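DNA/RNA-binding protein Alba (Thermoplasma volcanium, PDB 4Z9E) probably binds double-stranded DNA tightly but without sequence specificity, and so takes part in compacting the archaeal chromosome. Local coordinates at residues V9-V18 and T40-T51. Numbering follows the deposited sequence.
Sequences VGKKPTMNYV and TISKAVDVAEIT
Lys-43 reaches from the start of helix 41-55 into the loop of residues 10-13 and ties it down with two hydrogen bonds. Its NZ gives one to Lys-12 O at 2.7 Å, tilted out of the carbonyl plane, and one to Gly-10 O at 2.9 Å, in the carbonyl plane on a lone pair. CG stands anti to the backbone N (chi1 -175°), and a bend at chi3 (-88°) then turns the amine to these oxygens. On the way the aliphatic chain packs on Val-9, where Lys-43 CD lies 3.6 Å from Val-9 CG1. Thr-14 fits as a knob among Lys-43, Asp-46, Val-47 and Ile-50, with its CG2 3.8 Å from Val-47 CG2. The same Val-47 CG2 also meets Tyr-17 CB at 3.6 Å, while Val-18 CG2 lies across Ile-50 CG2; the axes of 14-18 and 41-51 cross at -54° in these segments. With an alanine here in place of Lys-43, the carbonyls of Gly-10 and Lys-12 would probably lose their shared donor and the loop would be freer to move.

Behind this shell, Tyr-17 OH accepts a hydrogen bond from Lys-12 N, tying the same loop to helix 14-25, and Val-9 and Ala-44 both rest on Ile-34 of strand 31-37. Chemically, an apolar interhelix seam ends in a lysine-held loop carrying Lys-11, predicted to be acetylated in this protein but unmodified here; Lys-11 NZ stays 6.4 Å from Lys-43 NZ, keeping the like charges apart.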
loop_
_atom_site.group_PDB
_atom_site.type_symbol
_atom_site.label_atom_id
_atom_site.label_comp_id
_atom_site.label_asym_id
_atom_site.label_seq_id
_atom_site.Cartn_x
_atom_site.Cartn_y
_atom_site.Cartn_z
ATOM N N VAL A 9 8.751 -5.953 -7.309
ATOM C CA VAL A 9 7.627 -6.047 -8.207
ATOM C C VAL A 9 7.704 -4.936 -9.213
ATOM O O VAL A 9 7.658 -3.786 -8.845
ATOM C CB VAL A 9 6.293 -6.030 -7.455
ATOM C CG1 VAL A 9 5.137 -5.862 -8.426
ATOM C CG2 VAL A 9 6.164 -7.318 -6.661
ATOM N N GLY A 10 7.820 -5.304 -10.488
ATOM C CA GLY A 10 7.887 -4.345 -11.591
ATOM C C GLY A 10 6.805 -4.536 -12.646
ATOM O O GLY A 10 5.607 -4.669 -12.323
ATOM N N LYS A 11 7.224 -4.564 -13.912
ATOM C CA LYS A 11 6.275 -4.446 -15.025
ATOM C C LYS A 11 5.717 -5.756 -15.596
ATOM O O LYS A 11 4.735 -5.713 -16.336
ATOM C CB LYS A 11 6.822 -3.528 -16.143
ATOM C CG LYS A 11 6.825 -2.029 -15.793
ATOM C CD LYS A 11 5.486 -1.517 -15.222
ATOM C CE LYS A 11 5.599 -0.148 -14.542
ATOM N NZ LYS A 11 6.515 -0.119 -13.354
ATOM N N LYS A 12 6.327 -6.899 -15.254
ATOM C CA LYS A 12 5.825 -8.221 -15.683
ATOM C C LYS A 12 4.380 -8.519 -15.212
ATOM O O LYS A 12 3.883 -7.891 -14.277
ATOM C CB LYS A 12 6.753 -9.317 -15.170
ATOM C CG LYS A 12 8.157 -9.248 -15.734
ATOM C CD LYS A 12 9.021 -10.333 -15.123
ATOM C CE LYS A 12 10.443 -10.240 -15.656
ATOM N NZ LYS A 12 11.235 -11.391 -15.155
ATOM N N PRO A 13 3.681 -9.451 -15.880
ATOM C CA PRO A 13 2.362 -9.811 -15.362
ATOM C C PRO A 13 2.392 -10.330 -13.932
ATOM O O PRO A 13 3.338 -11.004 -13.519
ATOM C CB PRO A 13 1.906 -10.890 -16.344
ATOM C CG PRO A 13 2.447 -10.381 -17.647
ATOM C CD PRO A 13 3.839 -9.917 -17.273
ATOM N N THR A 14 1.346 -9.977 -13.198
ATOM C CA THR A 14 1.268 -10.172 -11.767
ATOM C C THR A 14 1.613 -11.606 -11.328
ATOM O O THR A 14 2.304 -11.807 -10.298
ATOM C CB THR A 14 -0.141 -9.729 -11.294
ATOM O OG1 THR A 14 -0.291 -8.347 -11.618
ATOM C CG2 THR A 14 -0.336 -9.877 -9.800
ATOM N N MET A 15 1.161 -12.586 -12.116
ATOM C CA MET A 15 1.304 -13.987 -11.739
ATOM C C MET A 15 2.763 -14.432 -11.715
ATOM O O MET A 15 3.110 -15.312 -10.941
ATOM C CB MET A 15 0.472 -14.884 -12.629
ATOM C CG MET A 15 -1.034 -14.691 -12.449
ATOM S SD MET A 15 -1.592 -15.002 -10.768
ATOM C CE MET A 15 -3.295 -15.473 -11.059
ATOM N N ASN A 16 3.618 -13.810 -12.526
ATOM C CA ASN A 16 5.070 -14.039 -12.400
ATOM C C ASN A 16 5.554 -13.837 -10.992
ATOM O O ASN A 16 6.314 -14.646 -10.458
ATOM C CB ASN A 16 5.881 -13.134 -13.337
ATOM C CG ASN A 16 5.726 -13.531 -14.764
ATOM O OD1 ASN A 16 6.425 -14.426 -15.239
ATOM N ND2 ASN A 16 4.748 -12.950 -15.434
ATOM N N TYR A 17 5.093 -12.749 -10.384
ATOM C CA TYR A 17 5.539 -12.416 -9.051
ATOM C C TYR A 17 4.918 -13.348 -8.031
ATOM O O TYR A 17 5.564 -13.714 -7.054
ATOM C CB TYR A 17 5.290 -10.944 -8.769
ATOM C CG TYR A 17 6.005 -10.035 -9.758
ATOM C CD1 TYR A 17 7.401 -9.936 -9.770
ATOM C CD2 TYR A 17 5.289 -9.285 -10.685
ATOM C CE1 TYR A 17 8.057 -9.113 -10.692
ATOM C CE2 TYR A 17 5.933 -8.455 -11.606
ATOM C CZ TYR A 17 7.307 -8.364 -11.602
ATOM O OH TYR A 17 7.911 -7.516 -12.516
ATOM N N VAL A 18 3.674 -13.766 -8.274
ATOM C CA VAL A 18 3.019 -14.707 -7.375
ATOM C C VAL A 18 3.791 -16.031 -7.412
ATOM O O VAL A 18 3.999 -16.684 -6.382
ATOM C CB VAL A 18 1.541 -14.924 -7.756
ATOM C CG1 VAL A 18 0.900 -16.008 -6.885
ATOM C CG2 VAL A 18 0.751 -13.633 -7.627
ATOM N N THR A 40 3.314 0.906 -8.991
ATOM C CA THR A 40 3.266 -0.539 -8.797
ATOM C C THR A 40 3.014 -1.000 -7.363
ATOM O O THR A 40 2.841 -2.196 -7.112
ATOM C CB THR A 40 4.493 -1.239 -9.425
ATOM O OG1 THR A 40 5.665 -0.515 -9.095
ATOM C CG2 THR A 40 4.372 -1.220 -10.939
ATOM N N ILE A 41 2.973 -0.062 -6.420
ATOM C CA ILE A 41 2.483 -0.365 -5.070
ATOM C C ILE A 41 1.114 -1.085 -5.099
ATOM O O ILE A 41 0.875 -2.006 -4.305
ATOM C CB ILE A 41 2.451 0.910 -4.204
ATOM C CG1 ILE A 41 3.890 1.358 -3.911
ATOM C CG2 ILE A 41 1.666 0.711 -2.913
ATOM C CD1 ILE A 41 3.988 2.703 -3.225
ATOM N N SER A 42 0.240 -0.700 -6.029
ATOM C CA SER A 42 -1.008 -1.420 -6.247
ATOM C C SER A 42 -0.774 -2.881 -6.596
ATOM O O SER A 42 -1.433 -3.786 -6.078
ATOM C CB SER A 42 -1.782 -0.754 -7.380
ATOM O OG SER A 42 -2.487 0.348 -6.875
ATOM N N LYS A 43 0.137 -3.101 -7.527
ATOM C CA LYS A 43 0.417 -4.440 -7.984
ATOM C C LYS A 43 1.075 -5.296 -6.885
ATOM O O LYS A 43 0.783 -6.481 -6.772
ATOM C CB LYS A 43 1.272 -4.378 -9.245
ATOM C CG LYS A 43 1.537 -5.725 -9.889
ATOM C CD LYS A 43 2.607 -5.649 -10.967
ATOM C CE LYS A 43 2.029 -5.300 -12.313
ATOM N NZ LYS A 43 3.078 -5.536 -13.340
ATOM N N ALA A 44 1.955 -4.714 -6.078
ATOM C CA ALA A 44 2.553 -5.464 -4.977
ATOM C C ALA A 44 1.479 -5.974 -4.015
ATOM O O ALA A 44 1.563 -7.097 -3.532
ATOM C CB ALA A 44 3.592 -4.629 -4.235
ATOM N N VAL A 45 0.500 -5.135 -3.705
ATOM C CA VAL A 45 -0.628 -5.540 -2.850
ATOM C C VAL A 45 -1.403 -6.687 -3.489
ATOM O O VAL A 45 -1.647 -7.690 -2.826
ATOM C CB VAL A 45 -1.578 -4.367 -2.504
ATOM C CG1 VAL A 45 -2.752 -4.856 -1.656
ATOM C CG2 VAL A 45 -0.830 -3.292 -1.716
ATOM N N ASP A 46 -1.757 -6.553 -4.767
ATOM C CA ASP A 46 -2.318 -7.673 -5.543
ATOM C C ASP A 46 -1.519 -8.982 -5.413
ATOM O O ASP A 46 -2.107 -10.049 -5.135
ATOM C CB ASP A 46 -2.451 -7.334 -7.044
ATOM C CG ASP A 46 -3.440 -6.194 -7.337
ATOM O OD1 ASP A 46 -4.281 -5.805 -6.475
ATOM O OD2 ASP A 46 -3.369 -5.677 -8.481
ATOM N N VAL A 47 -0.198 -8.912 -5.637
ATOM C CA VAL A 47 0.651 -10.094 -5.575
ATOM C C VAL A 47 0.471 -10.791 -4.250
ATOM O O VAL A 47 0.246 -11.988 -4.213
ATOM C CB VAL A 47 2.145 -9.775 -5.798
ATOM C CG1 VAL A 47 3.032 -10.922 -5.333
ATOM C CG2 VAL A 47 2.396 -9.450 -7.259
ATOM N N ALA A 48 0.543 -10.036 -3.166
ATOM C CA ALA A 48 0.393 -10.620 -1.831
ATOM C C ALA A 48 -1.008 -11.117 -1.559
ATOM O O ALA A 48 -1.183 -12.060 -0.805
ATOM C CB ALA A 48 0.804 -9.632 -0.736
ATOM N N GLU A 49 -2.009 -10.466 -2.124
ATOM C CA GLU A 49 -3.374 -10.874 -1.827
ATOM C C GLU A 49 -3.781 -12.118 -2.613
ATOM O O GLU A 49 -4.454 -12.999 -2.091
ATOM C CB GLU A 49 -4.344 -9.725 -2.043
ATOM C CG GLU A 49 -4.318 -8.747 -0.887
ATOM C CD GLU A 49 -5.146 -9.250 0.283
ATOM O OE1 GLU A 49 -6.343 -9.494 0.076
ATOM O OE2 GLU A 49 -4.625 -9.424 1.406
ATOM N N ILE A 50 -3.333 -12.205 -3.855
ATOM C CA ILE A 50 -3.593 -13.389 -4.658
ATOM C C ILE A 50 -2.916 -14.588 -4.022
ATOM O O ILE A 50 -3.507 -15.672 -3.888
ATOM C CB ILE A 50 -3.064 -13.209 -6.092
ATOM C CG1 ILE A 50 -3.943 -12.237 -6.841
ATOM C CG2 ILE A 50 -3.047 -14.524 -6.837
ATOM C CD1 ILE A 50 -3.254 -11.633 -8.039
ATOM N N THR A 51 -1.676 -14.368 -3.617
ATOM C CA THR A 51 -0.882 -15.413 -3.014
ATOM C C THR A 51 -1.611 -16.039 -1.832
ATOM O O THR A 51 -1.706 -17.245 -1.728
ATOM C CB THR A 51 0.481 -14.866 -2.545
ATOM O OG1 THR A 51 1.288 -14.579 -3.685
ATOM C CG2 THR A 51 1.202 -15.875 -1.711
#